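Long-range contacts in N-terminal acetyltransferase B complex subunit MDM20 (Candida albicans, PDB 5K04), which serves as the non-catalytic, probably scaffolding subunit of the NatB N-terminal acetyltransferase complex, partnering the subunit NAT3: residues 502-507 with 544-549; 508-513 with 572-577; 264-269 with 290-295. One frame throughout, in Å; residues are numbered along the deposited sequence.

Contact 1 of 3, residues 502-507 with 544-549; sequences MQNSIS and SDYTDN
The ring of Y546 receives I506 at one edge and the amide of N504 obliquely. I506 CD1 lies near the ring plane, 3.6 Å from Y546 CD2, and the two side chains cross at about a right angle. N504 ND2 comes to 3.5 Å from Y546 CD1, with amide and ring planes 69° apart. N504 CG stands anti to the backbone N (chi1 -155°), which brings the amide to the ring. That amide is fixed from outside the contact: ND2 donates to L541 O, and OD1 accepts from N509 ND2. The phenol OH of Y546 bonds I542 O.

Beside the ring the two backbones meet at a single point. T547 N donates to N504 O at 3.1 Å, with the donor tilted 35° from the carbonyl plane. I506 N donates to T547 O at 2.8 Å, and here the donor sits nearly in line with the C=O bond. The pair makes a single isolated beta bridge between S505 and T547 in a chain that is otherwise mostly helix. It joins the turn between helices 489-503 and 506-521 to the loop that follows helix 539-542. The bridge falls at a helix start: S505 is the N-cap of helix 506-521, its OG accepting from L508 N and also bonding E443 OE1.

T547 OG1 packs 3.6 Å from S505 CB. It bonds R501 O, so this hydroxyl ties the loop to the end of helix 489-503. A water donates to T547 OG1 and accepts from N504 N. Another water donates to S507 OG and accepts from N549 N. N549 ND2 bonds E443 OE2. M502 and N549 also pack on F13 of the NAT3 chain.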
ATOM      1  N   MET A 502       7.045  -2.348   2.320  1.00 40.78           N
ATOM      2  CA  MET A 502       6.733  -3.411   1.370  1.00 40.81           C
ATOM      3  C   MET A 502       7.492  -4.700   1.651  1.00 36.61           C
ATOM      4  O   MET A 502       7.087  -5.765   1.176  1.00 27.72           O
ATOM      5  CB  MET A 502       7.047  -2.938  -0.062  1.00 33.55           C
ATOM      6  CG  MET A 502       5.944  -2.113  -0.723  1.00 37.18           C
ATOM      7  SD  MET A 502       4.373  -2.920  -0.853  1.00 21.25           S
ATOM      8  CE  MET A 502       3.795  -2.115  -2.303  1.00 71.17           C
ATOM      9  N   GLN A 503       8.566  -4.619   2.439  1.00 39.97           N
ATOM     10  CA  GLN A 503       9.498  -5.731   2.590  1.00 43.11           C
ATOM     11  C   GLN A 503       8.877  -6.901   3.350  1.00 43.01           C
ATOM     12  O   GLN A 503       9.171  -8.065   3.052  1.00 27.77           O
ATOM     13  CB  GLN A 503      10.749  -5.244   3.310  1.00 40.64           C
ATOM     14  CG  GLN A 503      11.781  -6.316   3.523  1.00 51.18           C
ATOM     15  CD  GLN A 503      12.856  -5.881   4.482  1.00 63.15           C
ATOM     16  OE1 GLN A 503      12.598  -5.638   5.670  1.00 55.94           O
ATOM     17  NE2 GLN A 503      14.076  -5.762   3.971  1.00 80.46           N
ATOM     18  N   ASN A 504       8.035  -6.616   4.341  1.00 45.53           N
ATOM     19  CA  ASN A 504       7.490  -7.660   5.198  1.00 40.19           C
ATOM     20  C   ASN A 504       6.064  -7.328   5.615  1.00 35.56           C
ATOM     21  O   ASN A 504       5.721  -7.314   6.797  1.00 21.83           O
ATOM     22  CB  ASN A 504       8.356  -7.874   6.429  1.00 38.76           C
ATOM     23  CG  ASN A 504       8.195  -9.253   6.965  1.00 37.05           C
ATOM     24  OD1 ASN A 504       7.805 -10.172   6.230  1.00 27.65           O
ATOM     25  ND2 ASN A 504       8.485  -9.426   8.236  1.00 38.09           N
ATOM     26  N   SER A 505       5.220  -7.039   4.631  1.00 39.54           N
ATOM     27  CA  SER A 505       3.861  -6.637   4.923  1.00 37.25           C
ATOM     28  C   SER A 505       2.997  -7.869   5.168  1.00 38.93           C
ATOM     29  O   SER A 505       3.290  -8.971   4.694  1.00 29.40           O
ATOM     30  CB  SER A 505       3.280  -5.781   3.792  1.00 29.93           C
ATOM     31  OG  SER A 505       2.787  -6.548   2.702  1.00 20.89           O
ATOM     32  N   ILE A 506       1.930  -7.667   5.940  1.00 38.91           N
ATOM     33  CA  ILE A 506       0.990  -8.747   6.198  1.00 39.76           C
ATOM     34  C   ILE A 506       0.342  -9.206   4.894  1.00 34.62           C
ATOM     35  O   ILE A 506       0.069 -10.397   4.713  1.00 27.42           O
ATOM     36  CB  ILE A 506      -0.041  -8.293   7.252  1.00 37.65           C
ATOM     37  CG1 ILE A 506      -1.074  -9.398   7.532  1.00 41.94           C
ATOM     38  CG2 ILE A 506      -0.736  -6.998   6.829  1.00 35.76           C
ATOM     39  CD1 ILE A 506      -0.519 -10.543   8.333  1.00 37.37           C
ATOM     40  N   SER A 507       0.166  -8.289   3.937  1.00 40.33           N
ATOM     41  CA  SER A 507      -0.432  -8.661   2.653  1.00 41.07           C
ATOM     42  C   SER A 507       0.502  -9.544   1.821  1.00 36.41           C
ATOM     43  O   SER A 507       0.038 -10.412   1.062  1.00 22.32           O
ATOM     44  CB  SER A 507      -0.825  -7.396   1.876  1.00 31.55           C
ATOM     45  OG  SER A 507      -1.753  -6.613   2.622  1.00 20.25           O
ATOM     46  N   SER A 544       9.337 -11.798  12.462  1.00 51.15           N
ATOM     47  CA  SER A 544       9.237 -10.412  12.882  1.00 42.88           C
ATOM     48  C   SER A 544       7.789  -9.942  12.820  1.00 41.59           C
ATOM     49  O   SER A 544       6.869 -10.686  12.478  1.00 32.45           O
ATOM     50  CB  SER A 544      10.124  -9.521  12.014  1.00 38.47           C
ATOM     51  OG  SER A 544      11.478  -9.889  12.168  1.00 41.50           O
ATOM     52  N   ASP A 545       7.585  -8.683  13.179  1.00 50.04           N
ATOM     53  CA  ASP A 545       6.283  -8.060  13.075  1.00 46.85           C
ATOM     54  C   ASP A 545       6.104  -7.512  11.673  1.00 46.29           C
ATOM     55  O   ASP A 545       7.021  -6.904  11.105  1.00 36.19           O
ATOM     56  CB  ASP A 545       6.143  -6.956  14.115  1.00 52.27           C
ATOM     57  CG  ASP A 545       6.024  -7.516  15.519  1.00 53.61           C
ATOM     58  OD1 ASP A 545       5.252  -8.481  15.700  1.00 47.21           O
ATOM     59  OD2 ASP A 545       6.718  -7.009  16.422  1.00 52.23           O
ATOM     60  N   TYR A 546       4.924  -7.760  11.117  1.00 49.82           N
ATOM     61  CA  TYR A 546       4.596  -7.399   9.747  1.00 47.27           C
ATOM     62  C   TYR A 546       4.024  -5.983   9.693  1.00 47.44           C
ATOM     63  O   TYR A 546       3.327  -5.545  10.613  1.00 34.65           O
ATOM     64  CB  TYR A 546       3.590  -8.396   9.160  1.00 44.72           C
ATOM     65  CG  TYR A 546       3.982  -9.877   9.248  1.00 45.27           C
ATOM     66  CD1 TYR A 546       5.308 -10.281   9.421  1.00 43.04           C
ATOM     67  CD2 TYR A 546       3.019 -10.869   9.140  1.00 47.92           C
ATOM     68  CE1 TYR A 546       5.652 -11.646   9.491  1.00 46.63           C
ATOM     69  CE2 TYR A 546       3.355 -12.230   9.200  1.00 48.33           C
ATOM     70  CZ  TYR A 546       4.663 -12.608   9.373  1.00 46.06           C
ATOM     71  OH  TYR A 546       4.968 -13.948   9.450  1.00 27.14           O
ATOM     72  N   THR A 547       4.346  -5.263   8.623  1.00 50.87           N
ATOM     73  CA  THR A 547       3.738  -3.967   8.390  1.00 44.86           C
ATOM     74  C   THR A 547       2.340  -4.154   7.794  1.00 40.25           C
ATOM     75  O   THR A 547       2.000  -5.207   7.252  1.00 31.08           O
ATOM     76  CB  THR A 547       4.620  -3.106   7.481  1.00 39.66           C
ATOM     77  OG1 THR A 547       4.955  -3.831   6.300  1.00 34.93           O
ATOM     78  CG2 THR A 547       5.912  -2.766   8.178  1.00 42.02           C
ATOM     79  N   ASP A 548       1.510  -3.128   7.955  1.00 40.82           N
ATOM     80  CA  ASP A 548       0.121  -3.163   7.514  1.00 34.92           C
ATOM     81  C   ASP A 548      -0.150  -1.905   6.699  1.00 36.91           C
ATOM     82  O   ASP A 548      -0.166  -0.794   7.237  1.00 31.97           O
ATOM     83  CB  ASP A 548      -0.847  -3.276   8.691  1.00 33.02           C
ATOM     84  CG  ASP A 548      -2.310  -3.529   8.246  1.00 31.55           C
ATOM     85  OD1 ASP A 548      -2.584  -3.505   7.027  1.00 27.80           O
ATOM     86  OD2 ASP A 548      -3.178  -3.755   9.121  1.00 26.84           O
ATOM     87  N   ASN A 549      -0.378  -2.103   5.410  1.00 38.31           N
ATOM     88  CA  ASN A 549      -0.756  -1.048   4.485  1.00 41.69           C
ATOM     89  C   ASN A 549      -2.131  -1.297   3.865  1.00 36.57           C
ATOM     90  O   ASN A 549      -2.498  -0.642   2.876  1.00 24.24           O
ATOM     91  CB  ASN A 549       0.309  -0.919   3.396  1.00 36.57           C
ATOM     92  CG  ASN A 549       1.712  -0.854   3.965  1.00 34.02           C
ATOM     93  OD1 ASN A 549       2.017   0.007   4.790  1.00 29.62           O
ATOM     94  ND2 ASN A 549       2.570  -1.791   3.544  1.00 42.03           N
TER
HETATM   95  O   HOH W   1       7.717  -4.322   5.966  1.00 24.55           O
HETATM   96  O   HOH W   2       9.576  -6.398   9.579  1.00 26.89           O
HETATM   97  O   HOH W   3      -0.123  -4.803   4.201  1.00 25.14           O

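Contact 2 of 3, residues 508-513 with 572-577; sequences LNFTVA and VATKLK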
ATOM      1  N   LEU A 508       1.816  -9.318   1.928  1.00 40.71           N
ATOM      2  CA  LEU A 508       2.802 -10.154   1.242  1.00 41.23           C
ATOM      3  C   LEU A 508       2.847 -11.543   1.849  1.00 36.32           C
ATOM      4  O   LEU A 508       2.879 -12.553   1.133  1.00 25.61           O
ATOM      5  CB  LEU A 508       4.194  -9.513   1.331  1.00 35.02           C
ATOM      6  CG  LEU A 508       5.386 -10.462   1.180  1.00 41.16           C
ATOM      7  CD1 LEU A 508       5.483 -11.017  -0.244  1.00 41.10           C
ATOM      8  CD2 LEU A 508       6.731  -9.796   1.633  1.00 37.27           C
ATOM      9  N   ASN A 509       2.878 -11.604   3.184  1.00 43.04           N
ATOM     10  CA  ASN A 509       2.939 -12.884   3.881  1.00 41.81           C
ATOM     11  C   ASN A 509       1.629 -13.656   3.749  1.00 41.26           C
ATOM     12  O   ASN A 509       1.638 -14.882   3.609  1.00 22.32           O
ATOM     13  CB  ASN A 509       3.326 -12.629   5.330  1.00 32.12           C
ATOM     14  CG  ASN A 509       4.813 -12.288   5.467  1.00 37.53           C
ATOM     15  OD1 ASN A 509       5.668 -13.063   5.030  1.00 27.84           O
ATOM     16  ND2 ASN A 509       5.120 -11.124   6.040  1.00 44.87           N
ATOM     17  N   PHE A 510       0.499 -12.945   3.737  1.00 41.43           N
ATOM     18  CA  PHE A 510      -0.765 -13.598   3.420  1.00 43.10           C
ATOM     19  C   PHE A 510      -0.740 -14.197   2.021  1.00 41.54           C
ATOM     20  O   PHE A 510      -1.228 -15.312   1.807  1.00 26.12           O
ATOM     21  CB  PHE A 510      -1.929 -12.617   3.539  1.00 35.14           C
ATOM     22  CG  PHE A 510      -3.236 -13.260   3.285  1.00 35.41           C
ATOM     23  CD1 PHE A 510      -3.719 -14.204   4.169  1.00 38.15           C
ATOM     24  CD2 PHE A 510      -3.955 -12.969   2.151  1.00 40.13           C
ATOM     25  CE1 PHE A 510      -4.903 -14.832   3.931  1.00 42.15           C
ATOM     26  CE2 PHE A 510      -5.143 -13.597   1.906  1.00 44.64           C
ATOM     27  CZ  PHE A 510      -5.620 -14.533   2.792  1.00 42.62           C
ATOM     28  N   THR A 511      -0.179 -13.455   1.056  1.00 45.77           N
ATOM     29  CA  THR A 511      -0.042 -13.957  -0.308  1.00 38.76           C
ATOM     30  C   THR A 511       0.749 -15.263  -0.338  1.00 38.11           C
ATOM     31  O   THR A 511       0.347 -16.219  -1.010  1.00 28.85           O
ATOM     32  CB  THR A 511       0.614 -12.877  -1.188  1.00 31.09           C
ATOM     33  OG1 THR A 511      -0.261 -11.745  -1.312  1.00 21.77           O
ATOM     34  CG2 THR A 511       0.925 -13.407  -2.559  1.00 31.92           C
ATOM     35  N   VAL A 512       1.861 -15.331   0.413  1.00 45.75           N
ATOM     36  CA  VAL A 512       2.659 -16.558   0.476  1.00 41.96           C
ATOM     37  C   VAL A 512       1.893 -17.662   1.197  1.00 39.02           C
ATOM     38  O   VAL A 512       1.846 -18.806   0.729  1.00 23.99           O
ATOM     39  CB  VAL A 512       4.026 -16.286   1.146  1.00 42.34           C
ATOM     40  CG1 VAL A 512       4.818 -17.586   1.354  1.00 34.32           C
ATOM     41  CG2 VAL A 512       4.871 -15.288   0.326  1.00 33.73           C
ATOM     42  N   ALA A 513       1.255 -17.330   2.331  1.00 42.18           N
ATOM     43  CA  ALA A 513       0.475 -18.323   3.074  1.00 38.66           C
ATOM     44  C   ALA A 513      -0.635 -18.917   2.214  1.00 39.19           C
ATOM     45  O   ALA A 513      -0.883 -20.128   2.250  1.00 27.17           O
ATOM     46  CB  ALA A 513      -0.128 -17.684   4.323  1.00 31.64           C
ATOM     47  N   VAL A 572      -2.604 -13.292  12.832  1.00 44.26           N
ATOM     48  CA  VAL A 572      -1.736 -14.194  13.581  1.00 46.46           C
ATOM     49  C   VAL A 572      -1.687 -15.577  12.934  1.00 40.07           C
ATOM     50  O   VAL A 572      -0.640 -16.229  12.920  1.00 26.43           O
ATOM     51  CB  VAL A 572      -2.190 -14.257  15.043  1.00 49.19           C
ATOM     52  CG1 VAL A 572      -1.438 -15.345  15.769  1.00 53.67           C
ATOM     53  CG2 VAL A 572      -1.938 -12.887  15.713  1.00 38.55           C
ATOM     54  N   ALA A 573      -2.805 -16.037  12.364  1.00 46.18           N
ATOM     55  CA  ALA A 573      -2.802 -17.335  11.696  1.00 42.54           C
ATOM     56  C   ALA A 573      -1.867 -17.325  10.489  1.00 38.29           C
ATOM     57  O   ALA A 573      -1.159 -18.304  10.232  1.00 33.69           O
ATOM     58  CB  ALA A 573      -4.229 -17.706  11.286  1.00 34.15           C
ATOM     59  N   THR A 574      -1.848 -16.219   9.747  1.00 38.37           N
ATOM     60  CA  THR A 574      -0.923 -16.061   8.626  1.00 36.37           C
ATOM     61  C   THR A 574       0.511 -16.320   9.060  1.00 39.43           C
ATOM     62  O   THR A 574       1.233 -17.090   8.423  1.00 26.31           O
ATOM     63  CB  THR A 574      -1.061 -14.648   8.056  1.00 30.78           C
ATOM     64  OG1 THR A 574      -2.392 -14.474   7.570  1.00 24.61           O
ATOM     65  CG2 THR A 574      -0.071 -14.399   6.933  1.00 38.18           C
ATOM     66  N   LYS A 575       0.935 -15.700  10.168  1.00 40.52           N
ATOM     67  CA  LYS A 575       2.292 -15.938  10.647  1.00 41.40           C
ATOM     68  C   LYS A 575       2.497 -17.400  11.034  1.00 39.01           C
ATOM     69  O   LYS A 575       3.541 -17.993  10.731  1.00 29.29           O
ATOM     70  CB  LYS A 575       2.599 -15.021  11.830  1.00 36.95           C
ATOM     71  CG  LYS A 575       4.008 -15.261  12.389  1.00 42.10           C
ATOM     72  CD  LYS A 575       4.377 -14.275  13.489  1.00 47.88           C
ATOM     73  CE  LYS A 575       4.563 -12.867  12.940  1.00 59.00           C
ATOM     74  NZ  LYS A 575       5.215 -11.967  13.936  1.00 67.81           N
ATOM     75  N   LEU A 576       1.496 -18.003  11.687  1.00 41.87           N
ATOM     76  CA  LEU A 576       1.633 -19.374  12.159  1.00 41.87           C
ATOM     77  C   LEU A 576       1.669 -20.354  10.999  1.00 39.09           C
ATOM     78  O   LEU A 576       2.397 -21.355  11.049  1.00 29.47           O
ATOM     79  CB  LEU A 576       0.491 -19.709  13.116  1.00 34.41           C
ATOM     80  CG  LEU A 576       0.560 -19.015  14.478  1.00 40.99           C
ATOM     81  CD1 LEU A 576      -0.753 -19.208  15.260  1.00 40.53           C
ATOM     82  CD2 LEU A 576       1.748 -19.552  15.255  1.00 39.09           C
ATOM     83  N   LYS A 577       0.871 -20.091   9.958  1.00 42.99           N
ATOM     84  CA  LYS A 577       0.918 -20.917   8.759  1.00 44.61           C
ATOM     85  C   LYS A 577       2.327 -20.949   8.194  1.00 38.94           C
ATOM     86  O   LYS A 577       2.843 -22.013   7.840  1.00 30.12           O
ATOM     87  CB  LYS A 577      -0.066 -20.394   7.710  1.00 42.46           C
ATOM     88  CG  LYS A 577      -1.538 -20.557   8.090  1.00 48.39           C
ATOM     89  CD  LYS A 577      -1.900 -22.001   8.408  1.00 47.23           C
ATOM     90  CE  LYS A 577      -3.413 -22.180   8.544  1.00 49.50           C
ATOM     91  NZ  LYS A 577      -4.188 -21.965   7.258  1.00 43.36           N
TER
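Helices 506-521 and 571-584 meet at F510 and T574, the axes of the segments 508-513 and 572-577 passing 9.2 Å apart at a crossing angle of 54°. The CA atoms of F510 and T574 are 5.8 Å apart.

T574 carries the contact. Its CB points at the other helix, and its two branches have different tasks. The methyl CG2 is directed away from its own backbone N and presses on the backbone of helix 506-521, 3.6 Å from F510 N and 3.7 Å from N509 C. It also reaches N509 CB and A513 CB, each at 4.2 Å. The methyl thus lies against one turn of helix, bounded by N509, F510 and A513. The hydroxyl OG1 sits beside its own backbone N (chi1 -62°). It bonds N570 O, one turn earlier in the chain. The same oxygen lies near the plane of the F510 ring, at its edge, 3.7 Å from CD1. The two side chains cross at about a right angle.

A513 CB meets the base of K577, with CB to CB 4.3 Å. The rest of the lysine turns away, and its NZ forms a salt bridge with E671 and a hydrogen bond with N668 OD1. Beyond CB, the N509 side chain turns to its amide partner N504, in the turn before the helix.

The buried surface is small, 167 Å² in all, and the touching side chains are mostly buried. T574 and A513 are the most covered residues here, T574 the more so. Helix 456-485 covers the other side of helix 506-521 through L508 and T511. Helices 591-601 and 608-625 pack on helix 571-584. The crossing is helix-on-helix packing within an all-helical array, consistent with the TPR-like superhelix of auxiliary NAT subunits.

Contact 3 of 3, residues 264-269 with 290-295; sequences SFEELD and YSRNIE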
ATOM      1  N   SER A 264      -8.131  44.927   9.579  1.00 69.53           N
ATOM      2  CA  SER A 264      -9.535  44.779   9.935  1.00 71.00           C
ATOM      3  C   SER A 264     -10.182  43.647   9.138  1.00 66.09           C
ATOM      4  O   SER A 264      -9.681  43.212   8.098  1.00 52.07           O
ATOM      5  CB  SER A 264     -10.299  46.080   9.696  1.00 64.30           C
ATOM      6  OG  SER A 264     -10.290  46.415   8.323  1.00 58.21           O
ATOM      7  N   PHE A 265     -11.318  43.168   9.652  1.00 75.13           N
ATOM      8  CA  PHE A 265     -12.118  42.202   8.908  1.00 70.97           C
ATOM      9  C   PHE A 265     -12.465  42.746   7.528  1.00 69.12           C
ATOM     10  O   PHE A 265     -12.277  42.067   6.512  1.00 58.61           O
ATOM     11  CB  PHE A 265     -13.388  41.859   9.694  1.00 66.75           C
ATOM     12  CG  PHE A 265     -14.392  41.057   8.912  1.00 69.84           C
ATOM     13  CD1 PHE A 265     -14.321  39.673   8.880  1.00 70.93           C
ATOM     14  CD2 PHE A 265     -15.413  41.686   8.210  1.00 73.20           C
ATOM     15  CE1 PHE A 265     -15.248  38.926   8.163  1.00 68.90           C
ATOM     16  CE2 PHE A 265     -16.339  40.945   7.487  1.00 74.00           C
ATOM     17  CZ  PHE A 265     -16.252  39.564   7.462  1.00 69.96           C
ATOM     18  N   GLU A 266     -12.949  43.992   7.481  1.00 71.02           N
ATOM     19  CA  GLU A 266     -13.345  44.613   6.220  1.00 66.12           C
ATOM     20  C   GLU A 266     -12.172  44.701   5.246  1.00 68.49           C
ATOM     21  O   GLU A 266     -12.345  44.502   4.038  1.00 60.30           O
ATOM     22  CB  GLU A 266     -13.925  46.008   6.482  1.00 64.72           C
ATOM     23  CG  GLU A 266     -15.262  46.031   7.234  1.00 73.84           C
ATOM     24  CD  GLU A 266     -15.131  45.715   8.721  1.00 81.86           C
ATOM     25  OE1 GLU A 266     -14.004  45.776   9.252  1.00 80.51           O
ATOM     26  OE2 GLU A 266     -16.161  45.406   9.362  1.00 95.29           O
ATOM     27  N   GLU A 267     -10.978  45.039   5.752  1.00 68.87           N
ATOM     28  CA  GLU A 267      -9.801  45.117   4.891  1.00 72.43           C
ATOM     29  C   GLU A 267      -9.549  43.792   4.184  1.00 66.64           C
ATOM     30  O   GLU A 267      -9.220  43.769   2.992  1.00 64.15           O
ATOM     31  CB  GLU A 267      -8.579  45.520   5.717  1.00 76.85           C
ATOM     32  CG  GLU A 267      -7.896  46.788   5.257  1.00 85.72           C
ATOM     33  CD  GLU A 267      -6.782  47.211   6.193  1.00 90.77           C
ATOM     34  OE1 GLU A 267      -5.629  47.324   5.724  1.00 92.10           O
ATOM     35  OE2 GLU A 267      -7.058  47.417   7.396  1.00 88.47           O
ATOM     36  N   LEU A 268      -9.707  42.676   4.901  1.00 62.67           N
ATOM     37  CA  LEU A 268      -9.487  41.368   4.292  1.00 59.37           C
ATOM     38  C   LEU A 268     -10.622  41.011   3.337  1.00 57.89           C
ATOM     39  O   LEU A 268     -10.382  40.662   2.176  1.00 54.93           O
ATOM     40  CB  LEU A 268      -9.326  40.308   5.389  1.00 55.89           C
ATOM     41  CG  LEU A 268      -8.058  40.467   6.246  1.00 59.86           C
ATOM     42  CD1 LEU A 268      -7.896  39.332   7.245  1.00 62.20           C
ATOM     43  CD2 LEU A 268      -6.822  40.566   5.361  1.00 58.66           C
ATOM     44  N   ASP A 269     -11.866  41.142   3.806  1.00 60.19           N
ATOM     45  CA  ASP A 269     -13.039  40.725   3.036  1.00 61.81           C
ATOM     46  C   ASP A 269     -13.180  41.497   1.725  1.00 61.65           C
ATOM     47  O   ASP A 269     -13.668  40.944   0.735  1.00 51.49           O
ATOM     48  CB  ASP A 269     -14.289  40.892   3.907  1.00 55.23           C
ATOM     49  CG  ASP A 269     -15.567  40.398   3.227  1.00 57.41           C
ATOM     50  OD1 ASP A 269     -15.676  39.198   2.922  1.00 50.60           O
ATOM     51  OD2 ASP A 269     -16.490  41.220   3.037  1.00 56.48           O
ATOM     52  N   TYR A 290     -12.467  36.165  13.276  1.00 59.59           N
ATOM     53  CA  TYR A 290     -12.827  37.455  13.848  1.00 63.08           C
ATOM     54  C   TYR A 290     -14.018  37.341  14.786  1.00 59.74           C
ATOM     55  O   TYR A 290     -14.702  38.338  15.042  1.00 56.63           O
ATOM     56  CB  TYR A 290     -13.097  38.478  12.737  1.00 67.91           C
ATOM     57  CG  TYR A 290     -11.820  39.075  12.156  1.00 68.03           C
ATOM     58  CD1 TYR A 290     -11.059  38.371  11.222  1.00 54.88           C
ATOM     59  CD2 TYR A 290     -11.369  40.335  12.551  1.00 64.49           C
ATOM     60  CE1 TYR A 290      -9.885  38.903  10.697  1.00 58.13           C
ATOM     61  CE2 TYR A 290     -10.199  40.877  12.023  1.00 61.28           C
ATOM     62  CZ  TYR A 290      -9.458  40.156  11.100  1.00 57.91           C
ATOM     63  OH  TYR A 290      -8.297  40.689  10.582  1.00 48.74           O
ATOM     64  N   SER A 291     -14.278  36.134  15.294  1.00 68.12           N
ATOM     65  CA  SER A 291     -15.321  35.896  16.296  1.00 72.47           C
ATOM     66  C   SER A 291     -16.677  36.462  15.860  1.00 69.99           C
ATOM     67  O   SER A 291     -17.418  37.048  16.651  1.00 63.98           O
ATOM     68  CB  SER A 291     -14.887  36.451  17.654  1.00 70.90           C
ATOM     69  OG  SER A 291     -13.636  35.877  18.027  1.00 60.35           O
ATOM     70  N   ARG A 292     -17.010  36.259  14.587  1.00 71.06           N
ATOM     71  CA  ARG A 292     -18.264  36.684  13.986  1.00 70.18           C
ATOM     72  C   ARG A 292     -19.174  35.479  13.735  1.00 77.12           C
ATOM     73  O   ARG A 292     -18.784  34.319  13.903  1.00 79.31           O
ATOM     74  CB  ARG A 292     -18.011  37.437  12.682  1.00 68.18           C
ATOM     75  CG  ARG A 292     -17.206  38.704  12.820  1.00 72.46           C
ATOM     76  CD  ARG A 292     -16.749  39.175  11.444  1.00 76.46           C
ATOM     77  NE  ARG A 292     -17.849  39.638  10.599  1.00 83.81           N
ATOM     78  CZ  ARG A 292     -18.126  40.920  10.375  1.00 92.49           C
ATOM     79  NH1 ARG A 292     -17.378  41.871  10.929  1.00 94.73           N
ATOM     80  NH2 ARG A 292     -19.147  41.257   9.594  1.00 94.23           N
ATOM     81  N   ASN A 293     -20.401  35.773  13.297  1.00 78.68           N
ATOM     82  CA  ASN A 293     -21.410  34.748  13.087  1.00 74.76           C
ATOM     83  C   ASN A 293     -21.190  34.004  11.771  1.00 68.17           C
ATOM     84  O   ASN A 293     -21.039  34.616  10.710  1.00 56.73           O
ATOM     85  CB  ASN A 293     -22.799  35.369  13.108  1.00 83.05           C
ATOM     86  CG  ASN A 293     -23.837  34.461  12.501  1.00 85.27           C
ATOM     87  OD1 ASN A 293     -24.313  34.697  11.387  1.00 80.42           O
ATOM     88  ND2 ASN A 293     -24.176  33.396  13.218  1.00 88.05           N
ATOM     89  N   ILE A 294     -21.225  32.672  11.851  1.00 76.67           N
ATOM     90  CA  ILE A 294     -20.959  31.786  10.720  1.00 79.12           C
ATOM     91  C   ILE A 294     -22.072  31.797   9.667  1.00 73.14           C
ATOM     92  O   ILE A 294     -21.812  31.512   8.492  1.00 70.11           O
ATOM     93  CB  ILE A 294     -20.738  30.370  11.295  1.00 87.19           C
ATOM     94  CG1 ILE A 294     -19.640  30.399  12.358  1.00 99.80           C
ATOM     95  CG2 ILE A 294     -20.342  29.374  10.245  1.00 79.62           C
ATOM     96  CD1 ILE A 294     -19.362  29.043  12.987  1.00104.76           C
ATOM     97  N   GLU A 295     -23.294  32.178  10.051  1.00 70.32           N
ATOM     98  CA  GLU A 295     -24.503  31.761   9.337  1.00 69.72           C
ATOM     99  C   GLU A 295     -24.511  32.190   7.872  1.00 69.56           C
ATOM    100  O   GLU A 295     -24.717  31.366   6.974  1.00 66.05           O
ATOM    101  CB  GLU A 295     -25.738  32.320  10.045  1.00 69.36           C
ATOM    102  CG  GLU A 295     -26.466  31.322  10.891  1.00 73.73           C
ATOM    103  CD  GLU A 295     -27.864  31.774  11.202  1.00 82.45           C
ATOM    104  OE1 GLU A 295     -28.010  32.696  12.031  1.00 79.00           O
ATOM    105  OE2 GLU A 295     -28.811  31.226  10.596  1.00 85.92           O
TER
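F265 packs between the start of helix 265-269 and the Schellman motif that ends helix 277-289, in a helical array consistent with a TPR-like fold. S291, with positive phi, is the C-prime residue of that motif. F265 CB sits over the face of the Y290 ring, a CH-pi contact of 4.0 Å to the centroid. A chi1 of 170° swings the F265 ring away from its own backbone N and carries it beyond Y290. The two rings form an edge-to-face (T-shaped) pair, the edge of F265 toward the face of Y290, with planes at 72°.

Farther out, R292 covers one face of the phenyl ring. Its guanidinium lies flat on it, planes only 4° apart, in a stacked cation-pi arrangement. CD1 and CE1 of F265 lie against R292 CD, while F265 CD2 faces R292 NH1 and F265 CE2 faces R292 CZ, both at 3.4 Å. The tip, F265 CZ, lies 3.5 Å from R292 NE. D269 CB lies over the rim of the opposite face, and L286 and D287 of helix 277-289 also touch F265.

S264 and E267 form a capping box at the start of the helix, though the bond from S264 N to E267 OE2 is weak. E266 OE2 is near R292 but beyond salt-bridge range. The Y290 hydroxyl bonds K263 O, and L268 CD1 lies 3.6 Å from Y290 OH.

Contacts 1 and 2 are neighbours, their centres 10 Å apart, and both use helix 506-521. Their segments alternate along the chain. Two probable hydrogen bonds join them: N504 OD1 to N509 ND2 at 2.9 Å, and S544 O to K575 NZ at 2.6 Å. K575 also makes a cation-pi contact with Y546. Contact 1 borders the NAT3 subunit through F13 of that chain, whereas no other chain of the assembly touches contact 2 or contact 3. Contact 3 closes before either begins and lies far off, its centre about 49 Å from that of contact 1 and about 57 Å from that of contact 2. It is a surface contact.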